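Local coordinates for phenylacetic acid degradation protein paaI (Escherichia coli, PDB 2FS2), which hydrolyses acyl-CoA thioesters in phenylacetate degradation, preferring ring-hydroxylated phenylacetyl-CoA substrates, as a homotetrameric hot-dog-fold thioesterase, at residues I27-V37 against A64-Q72; R102-I113 against L125-I133. All coordinates share one frame; numbering follows the deposited sequence.

Contact 1. Residues I27-V37 against A64-Q72; sequences IISMDEGFAVV and AFAYACNSQ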
loop_
_atom_site.group_PDB
_atom_site.type_symbol
_atom_site.label_atom_id
_atom_site.label_comp_id
_atom_site.label_asym_id
_atom_site.label_seq_id
_atom_site.Cartn_x
_atom_site.Cartn_y
_atom_site.Cartn_z
ATOM N N ILE B 27 -16.730 17.107 13.397
ATOM C CA ILE B 27 -15.825 16.451 14.299
ATOM C C ILE B 27 -16.493 16.187 15.583
ATOM O O ILE B 27 -17.046 17.089 16.159
ATOM C CB ILE B 27 -14.619 17.279 14.637
ATOM C CG1 ILE B 27 -13.946 17.722 13.386
ATOM C CG2 ILE B 27 -13.622 16.409 15.404
ATOM C CD1 ILE B 27 -13.504 19.156 13.578
ATOM N N ILE B 28 -16.369 14.956 16.063
ATOM C CA ILE B 28 -17.033 14.509 17.304
ATOM C C ILE B 28 -16.080 14.048 18.375
ATOM O O ILE B 28 -16.469 13.942 19.521
ATOM C CB ILE B 28 -18.153 13.410 17.049
ATOM C CG1 ILE B 28 -17.540 12.085 16.591
ATOM C CG2 ILE B 28 -19.114 13.979 15.939
ATOM C CD1 ILE B 28 -18.645 10.860 16.539
ATOM N N SER B 29 -14.829 13.784 18.054
ATOM C CA SER B 29 -13.977 13.416 19.160
ATOM C C SER B 29 -12.503 13.749 18.822
ATOM O O SER B 29 -12.120 13.715 17.665
ATOM C CB SER B 29 -14.231 11.958 19.551
ATOM O OG SER B 29 -13.308 11.553 20.640
HETATM N N MSE B 30 -11.708 14.093 19.815
HETATM C CA MSE B 30 -10.332 14.627 19.582
HETATM C C MSE B 30 -9.461 14.329 20.770
HETATM O O MSE B 30 -9.818 14.550 21.916
HETATM C CB MSE B 30 -10.247 16.176 19.404
HETATM C CG MSE B 30 -10.790 16.774 18.167
HETATM SE SE MSE B 30 -9.866 16.014 16.486
HETATM C CE MSE B 30 -7.879 16.216 16.976
ATOM N N ASP B 31 -8.322 13.761 20.525
ATOM C CA ASP B 31 -7.351 13.627 21.583
ATOM C C ASP B 31 -5.992 13.696 20.906
ATOM O O ASP B 31 -5.913 13.754 19.701
ATOM C CB ASP B 31 -7.508 12.289 22.281
ATOM C CG ASP B 31 -6.972 12.278 23.691
ATOM O OD1 ASP B 31 -6.401 13.319 24.286
ATOM O OD2 ASP B 31 -7.093 11.190 24.305
ATOM N N GLU B 32 -4.895 13.647 21.648
ATOM C CA GLU B 32 -3.626 13.809 20.942
ATOM C C GLU B 32 -3.428 12.548 20.054
ATOM O O GLU B 32 -3.533 11.490 20.587
ATOM C CB GLU B 32 -2.567 13.770 21.997
ATOM C CG GLU B 32 -1.202 13.748 21.363
ATOM C CD GLU B 32 -0.091 13.980 22.422
ATOM O OE1 GLU B 32 -0.137 13.193 23.403
ATOM O OE2 GLU B 32 0.774 14.959 22.282
ATOM N N GLY B 33 -3.175 12.666 18.756
ATOM C CA GLY B 33 -3.009 11.498 17.893
ATOM C C GLY B 33 -4.357 10.797 17.584
ATOM O O GLY B 33 -4.356 9.583 17.242
ATOM N N PHE B 34 -5.507 11.488 17.695
ATOM C CA PHE B 34 -6.754 10.739 17.672
ATOM C C PHE B 34 -7.844 11.670 17.233
ATOM O O PHE B 34 -7.982 12.751 17.869
ATOM C CB PHE B 34 -7.083 10.138 19.046
ATOM C CG PHE B 34 -8.414 9.383 19.095
ATOM C CD1 PHE B 34 -8.502 8.009 18.637
ATOM C CD2 PHE B 34 -9.571 10.005 19.601
ATOM C CE1 PHE B 34 -9.795 7.313 18.674
ATOM C CE2 PHE B 34 -10.833 9.315 19.612
ATOM C CZ PHE B 34 -10.948 7.938 19.165
ATOM N N ALA B 35 -8.689 11.231 16.282
ATOM C CA ALA B 35 -9.843 12.082 15.815
ATOM C C ALA B 35 -10.938 11.167 15.266
ATOM O O ALA B 35 -10.611 10.134 14.677
ATOM C CB ALA B 35 -9.379 13.040 14.668
ATOM N N VAL B 36 -12.199 11.560 15.398
ATOM C CA VAL B 36 -13.373 10.818 14.970
ATOM C C VAL B 36 -14.204 11.858 14.294
ATOM O O VAL B 36 -14.425 12.983 14.866
ATOM C CB VAL B 36 -14.165 10.167 16.141
ATOM C CG1 VAL B 36 -15.446 9.471 15.664
ATOM C CG2 VAL B 36 -13.387 9.161 16.902
ATOM N N VAL B 37 -14.619 11.588 13.062
ATOM C CA VAL B 37 -15.376 12.543 12.333
ATOM C C VAL B 37 -16.483 11.728 11.728
ATOM O O VAL B 37 -16.440 10.497 11.687
ATOM C CB VAL B 37 -14.523 13.314 11.218
ATOM C CG1 VAL B 37 -13.434 14.241 11.869
ATOM C CG2 VAL B 37 -13.812 12.254 10.210
ATOM N N ALA B 64 -10.220 12.664 8.764
ATOM C CA ALA B 64 -9.891 12.191 10.079
ATOM C C ALA B 64 -8.369 12.117 10.211
ATOM O O ALA B 64 -7.803 12.370 11.252
ATOM C CB ALA B 64 -10.511 10.715 10.355
ATOM N N PHE B 65 -7.725 11.684 9.148
ATOM C CA PHE B 65 -6.272 11.646 9.163
ATOM C C PHE B 65 -5.576 13.087 9.424
ATOM O O PHE B 65 -4.649 13.190 10.230
ATOM C CB PHE B 65 -5.878 11.056 7.807
ATOM C CG PHE B 65 -4.411 10.992 7.573
ATOM C CD1 PHE B 65 -3.549 10.624 8.567
ATOM C CD2 PHE B 65 -3.912 11.164 6.315
ATOM C CE1 PHE B 65 -2.109 10.583 8.336
ATOM C CE2 PHE B 65 -2.474 11.048 6.077
ATOM C CZ PHE B 65 -1.610 10.816 7.126
ATOM N N ALA B 66 -5.970 14.111 8.667
ATOM C CA ALA B 66 -5.451 15.471 8.827
ATOM C C ALA B 66 -5.688 15.902 10.277
ATOM O O ALA B 66 -4.772 16.451 10.910
ATOM C CB ALA B 66 -6.129 16.517 7.783
ATOM N N TYR B 67 -6.868 15.590 10.860
ATOM C CA TYR B 67 -7.122 16.042 12.233
ATOM C C TYR B 67 -6.223 15.347 13.240
ATOM O O TYR B 67 -5.608 15.995 14.084
ATOM C CB TYR B 67 -8.648 15.975 12.596
ATOM C CG TYR B 67 -9.334 17.123 11.883
ATOM C CD1 TYR B 67 -9.619 17.067 10.549
ATOM C CD2 TYR B 67 -9.553 18.325 12.535
ATOM C CE1 TYR B 67 -10.177 18.140 9.870
ATOM C CE2 TYR B 67 -10.139 19.426 11.887
ATOM C CZ TYR B 67 -10.463 19.328 10.545
ATOM O OH TYR B 67 -11.004 20.437 9.910
ATOM N N ALA B 68 -6.131 14.023 13.148
ATOM C CA ALA B 68 -5.358 13.278 14.070
ATOM C C ALA B 68 -3.857 13.698 13.951
ATOM O O ALA B 68 -3.202 13.875 14.966
ATOM C CB ALA B 68 -5.524 11.731 13.791
ATOM N N CYS B 69 -3.322 13.854 12.742
ATOM C CA CYS B 69 -1.905 14.121 12.665
ATOM C C CYS B 69 -1.531 15.608 12.830
ATOM O O CYS B 69 -0.323 15.965 12.827
ATOM C CB CYS B 69 -1.294 13.606 11.379
ATOM S SG CYS B 69 -1.581 14.506 9.877
ATOM N N ASN B 70 -2.545 16.453 12.957
ATOM C CA ASN B 70 -2.287 17.884 13.196
ATOM C C ASN B 70 -2.609 18.258 14.590
ATOM O O ASN B 70 -2.368 19.396 15.012
ATOM C CB ASN B 70 -3.012 18.760 12.172
ATOM C CG ASN B 70 -2.209 18.819 10.847
ATOM O OD1 ASN B 70 -1.213 19.526 10.757
ATOM N ND2 ASN B 70 -2.605 18.013 9.853
ATOM N N SER B 71 -3.054 17.279 15.347
ATOM C CA SER B 71 -3.626 17.503 16.665
ATOM C C SER B 71 -2.610 17.878 17.697
ATOM O O SER B 71 -3.030 18.363 18.717
ATOM C CB SER B 71 -4.297 16.232 17.185
ATOM O OG SER B 71 -3.322 15.255 17.414
ATOM N N GLN B 72 -1.318 17.552 17.469
ATOM C CA GLN B 72 -0.253 17.883 18.391
ATOM C C GLN B 72 0.170 19.341 18.174
ATOM O O GLN B 72 0.974 19.851 18.915
ATOM C CB GLN B 72 0.992 16.942 18.258
ATOM C CG GLN B 72 0.803 15.367 18.166
ATOM C CD GLN B 72 0.143 14.830 16.752
ATOM O OE1 GLN B 72 -0.183 13.637 16.664
ATOM N NE2 GLN B 72 -0.072 15.730 15.719
#
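Tyr-67 projects from the helix toward the hairpin 27-37 and meets three of its side chains. Its CB rests 3.7 Å from Ala-35 CB and also touches the selenium of Met-30, a selenomethionine. Farther out, CD1 of Ile-27 comes within 3.8 Å of Tyr-67 CE2, the two side chains crossing at about a right angle while Ile-27 CG1 lies over one ring face. The hydroxyl hydrogen-bonds Asp-17, outside the two segments. Met-30 bends twice along its chain, which folds its CE back to 3.6 Å from Ser-71 CB. At the other end, Ala-64 CB packs against Val-37 CG2 at 3.6 Å. In this hot-dog fold the long central helix is wrapped by the curved antiparallel sheet, and strand 34-37 runs against helix 64-70 at 152°, with axes 6.5 Å apart; the small side chains of Ala-35, Ala-64 and Ala-68 suit so close an approach. Ser-71 supplies the polar link: Gly-33 N, in the type II turn from Asp-31 to Phe-34, donates to Ser-71 OG over 2.9 Å and nearly straight (167°). Ser-71 OG in turn gives its proton to Ala-68 O at 2.8 Å.

Contact 2. Residues R102-I113 against L125-I133; sequences RHQGKQTGVYDI and LFRGKSHRI. With SO4 (sulfate ion), chain E; SO4 (sulfate ion), chain D.
Asp-112 and Arg-127 lie side by side with carboxylate and guanidinium nearly coplanar, 7° apart, in a two-pronged salt bridge. Arg-127 NE reaches Asp-112 OD1 at a very short 2.5 Å, and Arg-127 NH2 takes the syn lone pair of Asp-112 OD2 at 2.6 Å. Arg-102 NH1 meets the same OD2 from above the carboxylate plane, so the carboxylate probably offsets the charge of two neighbouring arginines. The network continues across the subunit interface, where Arg-102 pairs with Glu-114 of the second subunit and Asp-112 with Arg-127 of that subunit.

At the far end, the Arg-132 guanidinium lies flat against the Gln-104 amide, their planes 1° apart and Gln-104 NE2 3.1 Å above its centre. Arg-132 is extended from CG to NE (chi2 177°), which carries NH1 to Lys-106 O for a 3.3 Å hydrogen bond. An alanine here would probably leave that amide face without its partner and Lys-106 O without this donor. The amide is also held by a bond from NE2 to Gly-105 O, and one water joins NE2 to Ser-130 OG. Tyr-111 OH lies very close to Gln-104 OE1, with Gln-72 OE1 as its other partner. Gln-107 N donates to O3 of a sulfate, probably from the crystallisation liquor, at a short 2.5 Å; Thr-108 N bonds it weakly.

Between these ends the strands form an antiparallel hairpin, Gly-109 with Ser-130 and Tyr-111 with Gly-128 being hydrogen-bonded pairs. Beyond the salt bridge, Ile-113 CD1 packs on Phe-126 CD2 at 3.8 Å. Tyr-111, Ile-113 and Phe-126 face helix 54-70, while strands 94-101 and 76-85 bond to the outer edges of the hairpin.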
loop_
_atom_site.group_PDB
_atom_site.type_symbol
_atom_site.label_atom_id
_atom_site.label_comp_id
_atom_site.label_asym_id
_atom_site.label_seq_id
_atom_site.Cartn_x
_atom_site.Cartn_y
_atom_site.Cartn_z
ATOM N N ARG B 102 -0.388 5.259 15.086
ATOM C CA ARG B 102 0.459 4.031 15.360
ATOM C C ARG B 102 1.929 4.391 15.610
ATOM O O ARG B 102 2.562 3.731 16.345
ATOM C CB ARG B 102 0.471 3.172 14.097
ATOM C CG ARG B 102 -0.961 2.787 13.658
ATOM C CD ARG B 102 -1.805 2.094 14.748
ATOM N NE ARG B 102 -1.179 0.935 15.398
ATOM C CZ ARG B 102 -1.138 -0.340 14.895
ATOM N NH1 ARG B 102 -1.605 -0.634 13.719
ATOM N NH2 ARG B 102 -0.673 -1.350 15.589
ATOM N N HIS B 103 2.446 5.446 15.002
ATOM C CA HIS B 103 3.767 5.958 15.242
ATOM C C HIS B 103 3.820 7.484 14.949
ATOM O O HIS B 103 3.297 7.962 13.953
ATOM C CB HIS B 103 4.693 5.286 14.226
ATOM C CG HIS B 103 6.076 5.864 14.202
ATOM N ND1 HIS B 103 6.986 5.588 15.185
ATOM C CD2 HIS B 103 6.681 6.735 13.359
ATOM C CE1 HIS B 103 8.100 6.275 14.963
ATOM N NE2 HIS B 103 7.948 6.961 13.851
ATOM N N GLN B 104 4.525 8.238 15.768
ATOM C CA GLN B 104 4.733 9.658 15.458
ATOM C C GLN B 104 6.181 9.970 15.883
ATOM O O GLN B 104 6.424 9.970 17.034
ATOM C CB GLN B 104 3.729 10.504 16.209
ATOM C CG GLN B 104 3.889 12.067 15.892
ATOM C CD GLN B 104 3.716 12.421 14.430
ATOM O OE1 GLN B 104 2.623 12.312 13.907
ATOM N NE2 GLN B 104 4.750 12.854 13.773
ATOM N N GLY B 105 7.118 10.133 14.939
ATOM C CA GLY B 105 8.473 10.606 15.184
ATOM C C GLY B 105 8.490 12.115 15.180
ATOM O O GLY B 105 7.419 12.776 15.095
ATOM N N LYS B 106 9.688 12.689 15.235
ATOM C CA LYS B 106 9.814 14.157 15.126
ATOM C C LYS B 106 9.373 14.704 13.783
ATOM O O LYS B 106 8.846 15.831 13.711
ATOM C CB LYS B 106 11.241 14.734 15.483
ATOM C CG LYS B 106 11.643 14.638 17.004
ATOM C CD LYS B 106 10.642 15.378 17.997
ATOM C CE LYS B 106 11.265 15.788 19.415
ATOM N NZ LYS B 106 11.860 17.210 19.442
ATOM N N GLN B 107 9.622 13.956 12.728
ATOM C CA GLN B 107 9.269 14.375 11.380
ATOM C C GLN B 107 8.120 13.566 10.771
ATOM O O GLN B 107 7.268 14.118 10.084
ATOM C CB GLN B 107 10.482 14.287 10.438
ATOM C CG GLN B 107 11.713 15.147 10.898
ATOM C CD GLN B 107 11.456 16.652 10.775
ATOM O OE1 GLN B 107 11.932 17.438 11.601
ATOM N NE2 GLN B 107 10.693 17.054 9.755
ATOM N N THR B 108 8.111 12.254 10.981
ATOM C CA THR B 108 7.086 11.444 10.279
ATOM C C THR B 108 6.173 10.631 11.131
ATOM O O THR B 108 6.534 10.226 12.212
ATOM C CB THR B 108 7.738 10.474 9.263
ATOM O OG1 THR B 108 8.471 9.485 9.999
ATOM C CG2 THR B 108 8.751 11.155 8.382
ATOM N N GLY B 109 4.984 10.294 10.608
ATOM C CA GLY B 109 4.090 9.501 11.424
ATOM C C GLY B 109 3.272 8.501 10.632
ATOM O O GLY B 109 3.146 8.661 9.462
ATOM N N VAL B 110 2.790 7.472 11.292
ATOM C CA VAL B 110 1.822 6.550 10.711
ATOM C C VAL B 110 0.455 6.571 11.491
ATOM O O VAL B 110 0.445 6.485 12.705
ATOM C CB VAL B 110 2.358 5.091 10.671
ATOM C CG1 VAL B 110 1.384 4.179 9.838
ATOM C CG2 VAL B 110 3.751 5.056 9.948
ATOM N N TYR B 111 -0.652 6.621 10.747
ATOM C CA TYR B 111 -2.023 6.785 11.344
ATOM C C TYR B 111 -2.911 5.791 10.622
ATOM O O TYR B 111 -2.850 5.697 9.389
ATOM C CB TYR B 111 -2.577 8.171 11.045
ATOM C CG TYR B 111 -1.874 9.245 11.945
ATOM C CD1 TYR B 111 -0.550 9.610 11.667
ATOM C CD2 TYR B 111 -2.497 9.762 13.085
ATOM C CE1 TYR B 111 0.177 10.483 12.532
ATOM C CE2 TYR B 111 -1.786 10.658 14.002
ATOM C CZ TYR B 111 -0.468 11.028 13.646
ATOM O OH TYR B 111 0.263 11.767 14.473
ATOM N N ASP B 112 -3.724 5.098 11.399
ATOM C CA ASP B 112 -4.674 4.109 10.895
ATOM C C ASP B 112 -6.030 4.762 11.018
ATOM O O ASP B 112 -6.331 5.284 12.086
ATOM C CB ASP B 112 -4.694 2.946 11.802
ATOM C CG ASP B 112 -3.629 1.915 11.421
ATOM O OD1 ASP B 112 -2.824 2.272 10.514
ATOM O OD2 ASP B 112 -3.519 0.740 11.902
ATOM N N ILE B 113 -6.845 4.624 9.976
ATOM C CA ILE B 113 -8.164 5.200 10.005
ATOM C C ILE B 113 -9.146 4.039 9.672
ATOM O O ILE B 113 -8.913 3.217 8.774
ATOM C CB ILE B 113 -8.336 6.314 8.927
ATOM C CG1 ILE B 113 -7.708 7.677 9.271
ATOM C CG2 ILE B 113 -9.854 6.533 8.586
ATOM C CD1 ILE B 113 -6.110 7.680 9.402
ATOM N N LEU B 125 -10.765 0.855 5.277
ATOM C CA LEU B 125 -9.562 0.802 6.202
ATOM C C LEU B 125 -8.529 1.590 5.452
ATOM O O LEU B 125 -8.447 1.507 4.231
ATOM C CB LEU B 125 -9.057 -0.652 6.435
ATOM C CG LEU B 125 -9.965 -1.530 7.275
ATOM C CD1 LEU B 125 -9.575 -2.963 7.365
ATOM C CD2 LEU B 125 -10.077 -1.018 8.764
ATOM N N PHE B 126 -7.807 2.463 6.139
ATOM C CA PHE B 126 -6.920 3.312 5.415
ATOM C C PHE B 126 -5.723 3.388 6.372
ATOM O O PHE B 126 -5.876 3.220 7.571
ATOM C CB PHE B 126 -7.663 4.608 5.333
ATOM C CG PHE B 126 -6.853 5.782 4.999
ATOM C CD1 PHE B 126 -7.076 6.454 3.765
ATOM C CD2 PHE B 126 -5.951 6.300 5.898
ATOM C CE1 PHE B 126 -6.335 7.611 3.428
ATOM C CE2 PHE B 126 -5.182 7.499 5.587
ATOM C CZ PHE B 126 -5.382 8.145 4.372
ATOM N N ARG B 127 -4.548 3.606 5.811
ATOM C CA ARG B 127 -3.361 3.751 6.620
ATOM C C ARG B 127 -2.602 4.851 5.919
ATOM O O ARG B 127 -2.407 4.865 4.718
ATOM C CB ARG B 127 -2.547 2.432 6.755
ATOM C CG ARG B 127 -1.139 2.705 7.383
ATOM C CD ARG B 127 -0.412 1.561 8.092
ATOM N NE ARG B 127 -1.269 0.935 9.102
ATOM C CZ ARG B 127 -1.197 -0.313 9.442
ATOM N NH1 ARG B 127 -0.256 -1.080 8.847
ATOM N NH2 ARG B 127 -2.015 -0.787 10.378
ATOM N N GLY B 128 -2.199 5.851 6.682
ATOM C CA GLY B 128 -1.660 7.031 6.058
ATOM C C GLY B 128 -0.300 7.331 6.711
ATOM O O GLY B 128 -0.093 7.146 7.899
ATOM N N LYS B 129 0.569 7.901 5.932
ATOM C CA LYS B 129 1.856 8.232 6.465
ATOM C C LYS B 129 1.951 9.769 6.384
ATOM O O LYS B 129 1.638 10.329 5.374
ATOM C CB LYS B 129 2.851 7.650 5.529
ATOM C CG LYS B 129 4.303 8.125 5.804
ATOM C CD LYS B 129 5.137 7.053 6.550
ATOM C CE LYS B 129 6.607 7.485 6.801
ATOM N NZ LYS B 129 7.062 8.552 5.721
ATOM N N SER B 130 2.395 10.436 7.432
ATOM C CA SER B 130 2.414 11.920 7.402
ATOM C C SER B 130 3.844 12.425 7.487
ATOM O O SER B 130 4.670 11.749 8.008
ATOM C CB SER B 130 1.683 12.490 8.604
ATOM O OG SER B 130 2.123 11.912 9.814
ATOM N N HIS B 131 4.053 13.684 7.155
ATOM C CA HIS B 131 5.364 14.312 7.105
ATOM C C HIS B 131 5.130 15.743 7.673
ATOM O O HIS B 131 4.240 16.431 7.218
ATOM C CB HIS B 131 5.799 14.355 5.605
ATOM C CG HIS B 131 7.085 15.045 5.354
ATOM N ND1 HIS B 131 7.203 16.077 4.441
ATOM C CD2 HIS B 131 8.328 14.837 5.861
ATOM C CE1 HIS B 131 8.466 16.483 4.412
ATOM N NE2 HIS B 131 9.170 15.743 5.261
ATOM N N ARG B 132 5.845 16.124 8.699
ATOM C CA ARG B 132 5.690 17.545 9.181
ATOM C C ARG B 132 6.397 18.503 8.250
ATOM O O ARG B 132 7.447 18.181 7.704
ATOM C CB ARG B 132 6.207 17.638 10.631
ATOM C CG ARG B 132 5.327 16.703 11.476
ATOM C CD ARG B 132 5.704 16.596 12.835
ATOM N NE ARG B 132 4.598 16.141 13.647
ATOM C CZ ARG B 132 4.772 15.846 14.889
ATOM N NH1 ARG B 132 6.004 15.964 15.367
ATOM N NH2 ARG B 132 3.753 15.376 15.642
ATOM N N ILE B 133 5.816 19.648 8.013
ATOM C CA ILE B 133 6.245 20.502 6.914
ATOM C C ILE B 133 6.783 21.831 7.516
ATOM O O ILE B 133 7.165 22.741 6.798
ATOM C CB ILE B 133 5.062 20.774 5.948
ATOM C CG1 ILE B 133 3.821 21.228 6.708
ATOM C CG2 ILE B 133 4.730 19.551 5.075
ATOM C CD1 ILE B 133 2.941 22.248 5.905
HETATM S S SO4 E . 11.289 10.755 12.047
HETATM O O1 SO4 E . 12.729 10.484 12.109
HETATM O O2 SO4 E . 11.077 11.219 10.678
HETATM O O3 SO4 E . 10.850 11.767 12.982
HETATM O O4 SO4 E . 10.436 9.590 12.361
HETATM S S SO4 D . 7.434 3.965 18.992
HETATM O O1 SO4 D . 8.661 4.567 18.483
HETATM O O2 SO4 D . 7.516 4.211 20.459
HETATM O O3 SO4 D . 7.239 2.510 18.713
HETATM O O4 SO4 D . 6.406 4.810 18.348
HETATM O O HOH W 1 4.181 13.493 10.887
HETATM O O HOH W 2 2.284 15.050 12.644
#

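How the contacts relate
Along the chain contact 1 closes before contact 2 opens, and their centres lie about 12 Å apart. Both reach one curved antiparallel sheet wrapped round helix 54-70: contact 1 sets hairpin 27-37 against that helix, and contact 2 pairs strands 108-116 and 122-132, with strand 94-101 between the two hairpins. They touch directly through Tyr-111, whose CB touches the Phe-65 ring, whose own ring packs against Ala-68 and Cys-69, and whose OH lies 2.9 Å from Gln-72 OE1, a probable hydrogen bond. Contact 1 stays within its own subunit, whereas the Arg-127 side of contact 2 reaches a second copy, so the same sheet both encloses the helix and helps build the tetramer.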